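Intracellular protease/amidase (Salmonella enterica subsp. enterica serovar Typhimurium, PDB 4K2H) is a zinc-binding member of the DJ-1/PfpI family, possibly with peptidase activity. Local coordinates at residues G121-C126 with V145-L150; K6-L11 with E35-A40; A65-V70 with I89-R94. The protein carries 1 engineered substitution. All coordinates share one frame; numbering follows the deposited sequence.

Contact 1: G121-C126 with V145-L150; sequences GRRYVC and VEDGNL
The guanidinium of Arg123 lies over Asp147: Asp147 CB sits off-centre on one face, and the carboxylate is stacked nearly parallel, its plane 17° from that of the guanidinium. This brings the charges together without a directed bond, Arg123 NE being 3.8 Å from Asp147 OD2 in a long salt bridge. The neighbouring Arg122 guanidinium has Leu150 CB over one face, while Asn149 OD1 comes to its edge, 3.2 Å from Arg122 NH1. Arg123 N donates to the anti lone pair of Asp147 OD2 (2.9 Å, 168°), so one oxygen serves both the backbone and the charge of the same arginine. A bend at chi3 (-67°) lays the Arg123 head along Asp147, with NH1 making a weak hydrogen bond to Glu146 O (3.2 Å). Beside these polar groups, Val145 CG2 packs against Val125 CB at 3.8 Å, and a water lies 2.9 Å from Arg123 O and 3.1 Å from Val145 O. Asp147 to Leu150 form a type II' turn, with Gly148 at positive phi, linking strands 144-147 and 150-153 into a tight beta hairpin. Asp96 of helix 86-97 forms a salt bridge with Arg122 and accepts from Asn149 ND2, which also bonds to Lys100 O; Leu119 O accepts from Arg122 NE. Strand 123-124 pairs with 138-139, Glu146 reaches Arg169 of helix 159-171, and Leu150 rests on strand 101-104.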
loop_
_atom_site.group_PDB
_atom_site.type_symbol
_atom_site.label_atom_id
_atom_site.label_comp_id
_atom_site.label_asym_id
_atom_site.label_seq_id
_atom_site.Cartn_x
_atom_site.Cartn_y
_atom_site.Cartn_z
ATOM N N GLY A 121 21.925 10.768 -18.382
ATOM C CA GLY A 121 22.693 11.593 -17.452
ATOM C C GLY A 121 21.880 12.174 -16.300
ATOM O O GLY A 121 22.412 12.934 -15.514
ATOM N N ARG A 122 20.600 11.825 -16.159
ATOM C CA ARG A 122 19.780 12.549 -15.187
ATOM C C ARG A 122 20.045 12.152 -13.755
ATOM O O ARG A 122 20.565 11.062 -13.479
ATOM C CB ARG A 122 18.301 12.433 -15.506
ATOM C CG ARG A 122 17.868 13.302 -16.684
ATOM C CD ARG A 122 16.457 12.941 -17.112
ATOM N NE ARG A 122 16.389 11.540 -17.572
ATOM C CZ ARG A 122 15.358 11.014 -18.219
ATOM N NH1 ARG A 122 14.301 11.751 -18.523
ATOM N NH2 ARG A 122 15.396 9.749 -18.602
ATOM N N ARG A 123 19.717 13.074 -12.846
ATOM C CA ARG A 123 19.762 12.801 -11.414
ATOM C C ARG A 123 18.590 11.898 -11.025
ATOM O O ARG A 123 17.483 12.088 -11.501
ATOM C CB ARG A 123 19.726 14.099 -10.608
ATOM C CG ARG A 123 21.015 14.919 -10.740
ATOM C CD ARG A 123 20.897 16.243 -10.008
ATOM N NE ARG A 123 19.904 17.086 -10.670
ATOM C CZ ARG A 123 18.692 17.380 -10.199
ATOM N NH1 ARG A 123 17.882 18.153 -10.928
ATOM N NH2 ARG A 123 18.273 16.922 -9.015
ATOM N N TYR A 124 18.856 10.925 -10.152
ATOM C CA TYR A 124 17.876 9.912 -9.787
ATOM C C TYR A 124 18.298 9.303 -8.455
ATOM O O TYR A 124 19.447 9.458 -8.023
ATOM C CB TYR A 124 17.807 8.816 -10.873
ATOM C CG TYR A 124 18.985 7.880 -10.804
ATOM C CD1 TYR A 124 18.885 6.684 -10.095
ATOM C CD2 TYR A 124 20.233 8.229 -11.363
ATOM C CE1 TYR A 124 19.958 5.831 -9.958
ATOM C CE2 TYR A 124 21.325 7.376 -11.244
ATOM C CZ TYR A 124 21.174 6.167 -10.536
ATOM O OH TYR A 124 22.211 5.264 -10.386
ATOM N N VAL A 125 17.353 8.624 -7.815
ATOM C CA VAL A 125 17.609 7.810 -6.643
ATOM C C VAL A 125 17.031 6.424 -6.878
ATOM O O VAL A 125 16.150 6.229 -7.704
ATOM C CB VAL A 125 17.012 8.430 -5.363
ATOM C CG1 VAL A 125 15.489 8.412 -5.365
ATOM C CG2 VAL A 125 17.547 7.741 -4.114
ATOM N N CYS A 126 17.553 5.464 -6.147
ATOM C CA CYS A 126 17.054 4.126 -6.192
ATOM C C CYS A 126 17.364 3.527 -4.824
ATOM O O CYS A 126 17.970 4.194 -3.970
ATOM C CB CYS A 126 17.757 3.361 -7.313
ATOM S SG CYS A 126 19.525 3.175 -7.035
ATOM N N VAL A 145 13.778 12.513 -5.865
ATOM C CA VAL A 145 14.631 13.312 -6.735
ATOM C C VAL A 145 13.828 13.676 -7.951
ATOM O O VAL A 145 13.135 12.801 -8.506
ATOM C CB VAL A 145 15.839 12.492 -7.176
ATOM C CG1 VAL A 145 16.678 13.249 -8.207
ATOM C CG2 VAL A 145 16.660 12.125 -5.958
ATOM N N GLU A 146 13.893 14.942 -8.361
ATOM C CA GLU A 146 13.270 15.394 -9.608
ATOM C C GLU A 146 14.280 16.003 -10.546
ATOM O O GLU A 146 15.069 16.881 -10.148
ATOM C CB GLU A 146 12.251 16.475 -9.345
ATOM C CG GLU A 146 11.125 16.054 -8.457
ATOM C CD GLU A 146 10.173 17.202 -8.221
ATOM O OE1 GLU A 146 9.574 17.692 -9.209
ATOM O OE2 GLU A 146 10.037 17.602 -7.049
ATOM N N ASP A 147 14.246 15.576 -11.801
ATOM C CA ASP A 147 15.130 16.145 -12.801
ATOM C C ASP A 147 14.438 16.082 -14.130
ATOM O O ASP A 147 14.387 15.015 -14.730
ATOM C CB ASP A 147 16.460 15.386 -12.840
ATOM C CG ASP A 147 17.459 15.988 -13.836
ATOM O OD1 ASP A 147 17.101 16.909 -14.588
ATOM O OD2 ASP A 147 18.594 15.499 -13.881
ATOM N N GLY A 148 13.904 17.226 -14.574
ATOM C CA GLY A 148 13.103 17.292 -15.789
ATOM C C GLY A 148 11.842 16.466 -15.622
ATOM O O GLY A 148 11.107 16.651 -14.666
ATOM N N ASN A 149 11.598 15.535 -16.534
ATOM C CA ASN A 149 10.402 14.703 -16.476
ATOM C C ASN A 149 10.638 13.338 -15.736
ATOM O O ASN A 149 9.812 12.432 -15.798
ATOM C CB ASN A 149 9.859 14.488 -17.889
ATOM C CG ASN A 149 10.849 13.746 -18.793
ATOM O OD1 ASN A 149 12.057 14.030 -18.760
ATOM N ND2 ASN A 149 10.348 12.784 -19.593
ATOM N N LEU A 150 11.768 13.230 -15.039
ATOM C CA LEU A 150 12.107 12.034 -14.274
ATOM C C LEU A 150 11.923 12.341 -12.805
ATOM O O LEU A 150 12.602 13.244 -12.264
ATOM C CB LEU A 150 13.556 11.651 -14.549
ATOM C CG LEU A 150 14.013 10.346 -13.898
ATOM C CD1 LEU A 150 13.271 9.103 -14.414
ATOM C CD2 LEU A 150 15.501 10.244 -14.147
HETATM O O HOH W 1 14.777 11.322 -10.701
#

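Contact 2: K6-L11 with E35-A40; sequences KVAVLL and ETLACA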
loop_
_atom_site.group_PDB
_atom_site.type_symbol
_atom_site.label_atom_id
_atom_site.label_comp_id
_atom_site.label_asym_id
_atom_site.label_seq_id
_atom_site.Cartn_x
_atom_site.Cartn_y
_atom_site.Cartn_z
ATOM N N LYS A 6 -3.856 11.714 -16.576
ATOM C CA LYS A 6 -3.852 10.231 -16.637
ATOM C C LYS A 6 -2.493 9.621 -16.292
ATOM O O LYS A 6 -1.470 10.024 -16.860
ATOM C CB LYS A 6 -4.138 9.774 -18.058
ATOM C CG LYS A 6 -5.583 9.628 -18.464
ATOM C CD LYS A 6 -5.652 8.847 -19.787
ATOM C CE LYS A 6 -4.589 9.324 -20.800
ATOM N NZ LYS A 6 -4.711 8.686 -22.140
ATOM N N VAL A 7 -2.494 8.619 -15.419
ATOM C CA VAL A 7 -1.289 7.949 -14.994
ATOM C C VAL A 7 -1.411 6.450 -15.274
ATOM O O VAL A 7 -2.444 5.862 -15.006
ATOM C CB VAL A 7 -1.054 8.172 -13.491
ATOM C CG1 VAL A 7 0.174 7.404 -12.993
ATOM C CG2 VAL A 7 -0.917 9.670 -13.196
ATOM N N ALA A 8 -0.358 5.869 -15.853
ATOM C CA ALA A 8 -0.211 4.418 -16.033
ATOM C C ALA A 8 0.722 3.845 -14.955
ATOM O O ALA A 8 1.824 4.368 -14.738
ATOM C CB ALA A 8 0.352 4.097 -17.422
ATOM N N VAL A 9 0.287 2.791 -14.280
ATOM C CA VAL A 9 1.141 2.119 -13.297
ATOM C C VAL A 9 1.427 0.759 -13.905
ATOM O O VAL A 9 0.505 -0.009 -14.198
ATOM C CB VAL A 9 0.447 1.975 -11.933
ATOM C CG1 VAL A 9 1.324 1.232 -10.915
ATOM C CG2 VAL A 9 0.060 3.335 -11.387
ATOM N N LEU A 10 2.696 0.474 -14.149
ATOM C CA LEU A 10 3.042 -0.782 -14.802
ATOM C C LEU A 10 3.207 -1.867 -13.753
ATOM O O LEU A 10 3.920 -1.701 -12.762
ATOM C CB LEU A 10 4.332 -0.655 -15.629
ATOM C CG LEU A 10 4.350 0.453 -16.685
ATOM C CD1 LEU A 10 5.570 0.310 -17.567
ATOM C CD2 LEU A 10 3.102 0.467 -17.540
ATOM N N LEU A 11 2.555 -2.992 -14.004
ATOM C CA LEU A 11 2.556 -4.099 -13.067
ATOM C C LEU A 11 3.150 -5.357 -13.693
ATOM O O LEU A 11 2.457 -6.067 -14.393
ATOM C CB LEU A 11 1.137 -4.376 -12.573
ATOM C CG LEU A 11 0.404 -3.273 -11.820
ATOM C CD1 LEU A 11 -0.909 -3.811 -11.254
ATOM C CD2 LEU A 11 1.242 -2.642 -10.705
ATOM N N GLU A 35 -4.619 4.121 -14.531
ATOM C CA GLU A 35 -4.786 2.785 -15.125
ATOM C C GLU A 35 -3.618 1.888 -14.767
ATOM O O GLU A 35 -2.475 2.211 -15.059
ATOM C CB GLU A 35 -4.886 2.869 -16.636
ATOM C CG GLU A 35 -6.277 2.640 -17.180
ATOM C CD GLU A 35 -6.295 2.435 -18.685
ATOM O OE1 GLU A 35 -5.273 2.637 -19.366
ATOM O OE2 GLU A 35 -7.357 2.042 -19.186
ATOM N N THR A 36 -3.906 0.780 -14.098
ATOM C CA THR A 36 -2.896 -0.248 -13.877
ATOM C C THR A 36 -2.777 -1.044 -15.187
ATOM O O THR A 36 -3.778 -1.436 -15.792
ATOM C CB THR A 36 -3.275 -1.175 -12.692
ATOM O OG1 THR A 36 -4.582 -1.700 -12.884
ATOM C CG2 THR A 36 -3.317 -0.414 -11.429
ATOM N N LEU A 37 -1.552 -1.243 -15.640
ATOM C CA LEU A 37 -1.312 -1.976 -16.854
ATOM C C LEU A 37 -0.383 -3.141 -16.572
ATOM O O LEU A 37 0.746 -2.951 -16.102
ATOM C CB LEU A 37 -0.666 -1.060 -17.890
ATOM C CG LEU A 37 -1.474 0.204 -18.257
ATOM C CD1 LEU A 37 -0.795 0.978 -19.389
ATOM C CD2 LEU A 37 -2.926 -0.081 -18.641
ATOM N N ALA A 38 -0.833 -4.342 -16.896
ATOM C CA ALA A 38 0.037 -5.504 -16.878
ATOM C C ALA A 38 0.889 -5.521 -18.135
ATOM O O ALA A 38 0.521 -4.938 -19.133
ATOM C CB ALA A 38 -0.789 -6.784 -16.805
ATOM N N CYS A 39 2.007 -6.210 -18.119
ATOM C CA CYS A 39 2.982 -6.003 -19.198
ATOM C C CYS A 39 3.100 -7.082 -20.252
ATOM O O CYS A 39 3.666 -6.842 -21.318
ATOM C CB CYS A 39 4.329 -5.680 -18.581
ATOM S SG CYS A 39 4.130 -4.157 -17.632
ATOM N N ALA A 40 2.558 -8.254 -19.991
ATOM C CA ALA A 40 2.572 -9.286 -21.002
ATOM C C ALA A 40 1.118 -9.686 -21.303
ATOM O O ALA A 40 0.263 -8.808 -21.473
ATOM C CB ALA A 40 3.434 -10.462 -20.531
HETATM O O HOH W 2 2.476 -8.201 -16.075
#
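Leu11, Leu37 and Glu35 give up the most surface where these two parallel strands run side by side. Leu11 leans over Thr36, its CD1 3.8 Å from Thr36 CB, on the face that helix 17-29 covers with Ala20 and Leu24. The Leu11 backbone is held as well: Leu11 N donates to Leu37 O (2.8 Å, the donor tilted 27° from the carbonyl plane), and a water joins Leu11 O to Cys39 N. Strand 6-11, helix 17-29 and strand 33-38 make up a beta-alpha-beta crossover of the Rossmann-like parallel sheet found in the DJ-1/PfpI family, and the pairing joins its two strands directly. Leu37 points to the other face. There its CD1 touches Ala8 CB at 3.9 Å and its CB meets Leu10 CD2 at 4.1 Å, with Phe91 of helix 86-97 packed on all three residues. The main chain of Glu35 is held from both of its polar atoms, N donating to Val7 O (2.8 Å) and O accepting from Val9 N (2.9 Å). Its side chain rises on the Leu37 face, and the carboxylate is engaged by Arg62 in a salt bridge. Further along, Cys39 SG lies 4.0 Å from Leu10 CB.

Contact 3: A65-V70 with I89-R94; sequences ALFDAV and IAFVAR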
loop_
_atom_site.group_PDB
_atom_site.type_symbol
_atom_site.label_atom_id
_atom_site.label_comp_id
_atom_site.label_asym_id
_atom_site.label_seq_id
_atom_site.Cartn_x
_atom_site.Cartn_y
_atom_site.Cartn_z
ATOM N N ALA A 65 -1.440 5.033 -26.718
ATOM C CA ALA A 65 -1.945 5.868 -25.638
ATOM C C ALA A 65 -0.789 6.612 -25.033
ATOM O O ALA A 65 0.312 6.088 -24.924
ATOM C CB ALA A 65 -2.621 5.032 -24.568
ATOM N N LEU A 66 -1.051 7.837 -24.628
ATOM C CA LEU A 66 -0.020 8.697 -24.123
ATOM C C LEU A 66 -0.488 9.257 -22.797
ATOM O O LEU A 66 -1.328 10.148 -22.738
ATOM C CB LEU A 66 0.237 9.800 -25.140
ATOM C CG LEU A 66 1.551 10.553 -24.986
ATOM C CD1 LEU A 66 2.737 9.605 -25.045
ATOM C CD2 LEU A 66 1.665 11.616 -26.078
ATOM N N PHE A 67 0.044 8.683 -21.734
ATOM C CA PHE A 67 -0.255 9.060 -20.374
ATOM C C PHE A 67 0.593 10.265 -19.983
ATOM O O PHE A 67 1.654 10.499 -20.559
ATOM C CB PHE A 67 0.031 7.852 -19.421
ATOM C CG PHE A 67 -0.904 6.704 -19.623
ATOM C CD1 PHE A 67 -2.063 6.595 -18.870
ATOM C CD2 PHE A 67 -0.666 5.766 -20.602
ATOM C CE1 PHE A 67 -2.977 5.573 -19.099
ATOM C CE2 PHE A 67 -1.546 4.707 -20.800
ATOM C CZ PHE A 67 -2.709 4.623 -20.061
ATOM N N ASP A 68 0.135 10.998 -18.978
ATOM C CA ASP A 68 0.872 12.141 -18.455
ATOM C C ASP A 68 1.984 11.686 -17.537
ATOM O O ASP A 68 2.982 12.410 -17.356
ATOM C CB ASP A 68 -0.068 13.087 -17.721
ATOM C CG ASP A 68 -1.144 13.654 -18.635
ATOM O OD1 ASP A 68 -0.814 14.440 -19.555
ATOM O OD2 ASP A 68 -2.315 13.292 -18.458
ATOM N N ALA A 69 1.805 10.507 -16.933
ATOM C CA ALA A 69 2.864 9.909 -16.129
ATOM C C ALA A 69 2.854 8.411 -16.218
ATOM O O ALA A 69 1.799 7.791 -16.390
ATOM C CB ALA A 69 2.740 10.316 -14.679
ATOM N N VAL A 70 4.035 7.830 -16.055
ATOM C CA VAL A 70 4.210 6.367 -15.991
ATOM C C VAL A 70 4.953 6.017 -14.715
ATOM O O VAL A 70 6.115 6.392 -14.525
ATOM C CB VAL A 70 5.045 5.869 -17.180
ATOM C CG1 VAL A 70 5.264 4.372 -17.119
ATOM C CG2 VAL A 70 4.381 6.283 -18.474
ATOM N N ILE A 89 10.098 -1.265 -22.516
ATOM C CA ILE A 89 11.138 -0.343 -22.943
ATOM C C ILE A 89 10.538 0.625 -23.985
ATOM O O ILE A 89 10.715 1.833 -23.861
ATOM C CB ILE A 89 12.356 -1.073 -23.516
ATOM C CG1 ILE A 89 12.943 -2.102 -22.511
ATOM C CG2 ILE A 89 13.389 -0.080 -24.007
ATOM C CD1 ILE A 89 12.936 -1.747 -21.036
ATOM N N ALA A 90 9.789 0.109 -24.963
ATOM C CA ALA A 90 9.163 0.988 -25.972
ATOM C C ALA A 90 8.173 1.980 -25.383
ATOM O O ALA A 90 8.091 3.121 -25.855
ATOM C CB ALA A 90 8.463 0.191 -27.070
ATOM N N PHE A 91 7.373 1.522 -24.416
ATOM C CA PHE A 91 6.356 2.361 -23.793
ATOM C C PHE A 91 7.001 3.495 -23.011
ATOM O O PHE A 91 6.603 4.656 -23.125
ATOM C CB PHE A 91 5.529 1.506 -22.844
ATOM C CG PHE A 91 4.322 2.182 -22.260
ATOM C CD1 PHE A 91 3.111 2.193 -22.946
ATOM C CD2 PHE A 91 4.360 2.710 -20.989
ATOM C CE1 PHE A 91 1.956 2.730 -22.383
ATOM C CE2 PHE A 91 3.218 3.287 -20.424
ATOM C CZ PHE A 91 2.007 3.276 -21.122
ATOM N N VAL A 92 7.993 3.152 -22.215
ATOM C CA VAL A 92 8.751 4.155 -21.473
ATOM C C VAL A 92 9.521 5.103 -22.404
ATOM O O VAL A 92 9.602 6.308 -22.138
ATOM C CB VAL A 92 9.720 3.473 -20.507
ATOM C CG1 VAL A 92 10.705 4.451 -19.911
ATOM C CG2 VAL A 92 8.927 2.760 -19.413
ATOM N N ALA A 93 10.107 4.584 -23.481
ATOM C CA ALA A 93 10.973 5.433 -24.300
ATOM C C ALA A 93 10.121 6.494 -24.985
ATOM O O ALA A 93 10.475 7.673 -25.000
ATOM C CB ALA A 93 11.759 4.619 -25.313
ATOM N N ARG A 94 8.968 6.061 -25.489
ATOM C CA ARG A 94 8.058 6.932 -26.179
ATOM C C ARG A 94 7.551 8.055 -25.270
ATOM O O ARG A 94 7.521 9.222 -25.667
ATOM C CB ARG A 94 6.902 6.096 -26.725
ATOM C CG ARG A 94 5.823 6.880 -27.449
ATOM C CD ARG A 94 4.865 5.940 -28.173
ATOM N NE ARG A 94 4.235 4.961 -27.284
ATOM C CZ ARG A 94 3.156 5.184 -26.542
ATOM N NH1 ARG A 94 2.659 4.201 -25.784
ATOM N NH2 ARG A 94 2.553 6.365 -26.546
#
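Phe91 reaches from helix 86-97 to Phe67 and Val70, covering part of one face of the Rossmann-like parallel sheet next to strand 69-72. This is the tight, buried half of the contact. The two aromatic side chains cross at about a right angle, and Phe67 CD2 meets the edge of the Phe91 ring, 3.7 Å from CZ. The neighbouring edge atom, Phe91 CE2, bears on Val70, 3.8 Å from CG2 and 4.0 Å from CG1, so the end of the ring is wedged against both methyl groups. With CG anti to the backbone N, chi1 of -172° carries the Phe91 ring out from the helix to the sheet. One turn further along the helix, His95 meets the Phe91 ring and accepts from Phe67 N. Toward solvent the packing gives way to polar contacts. Leu66 is exposed, and the partly exposed Arg94 touches it, NH2 standing 3.6 Å from Leu66 CD1. What pins this side is the carbonyl of Ala65, taken end-on by both terminal nitrogens of Arg94 and lying almost in the guanidinium plane. Arg94 NH1 approaches Ala65 O in the carbonyl plane at 3.1 Å, whereas NH2, nearer at 2.8 Å, sits 50° out of that carbonyl plane.

Contacts 2 and 3 belong to the same sheet, strands 6-11 and 69-72 being neighbours in it, and they touch: Ala8 N lies 2.9 Å from Ala69 O, a probable hydrogen bond. Contact 2 is the most buried, held by regular backbone bonds; contact 3 is partly buried and joins the sheet to a helix, mixing aromatic packing with an arginine clasp near the surface. Phe91 serves both. Contact 1, also partly buried, lies beside the sheet's edge strand 101-104, its centre about 21 Å from that of contact 2. There, short strands and a turn meet through a backbone-to-carboxylate bond, arginine stacking, valine packing and a water. Helix 86-97 ties contacts 1 and 3, carrying Asp96 and Arg94 respectively.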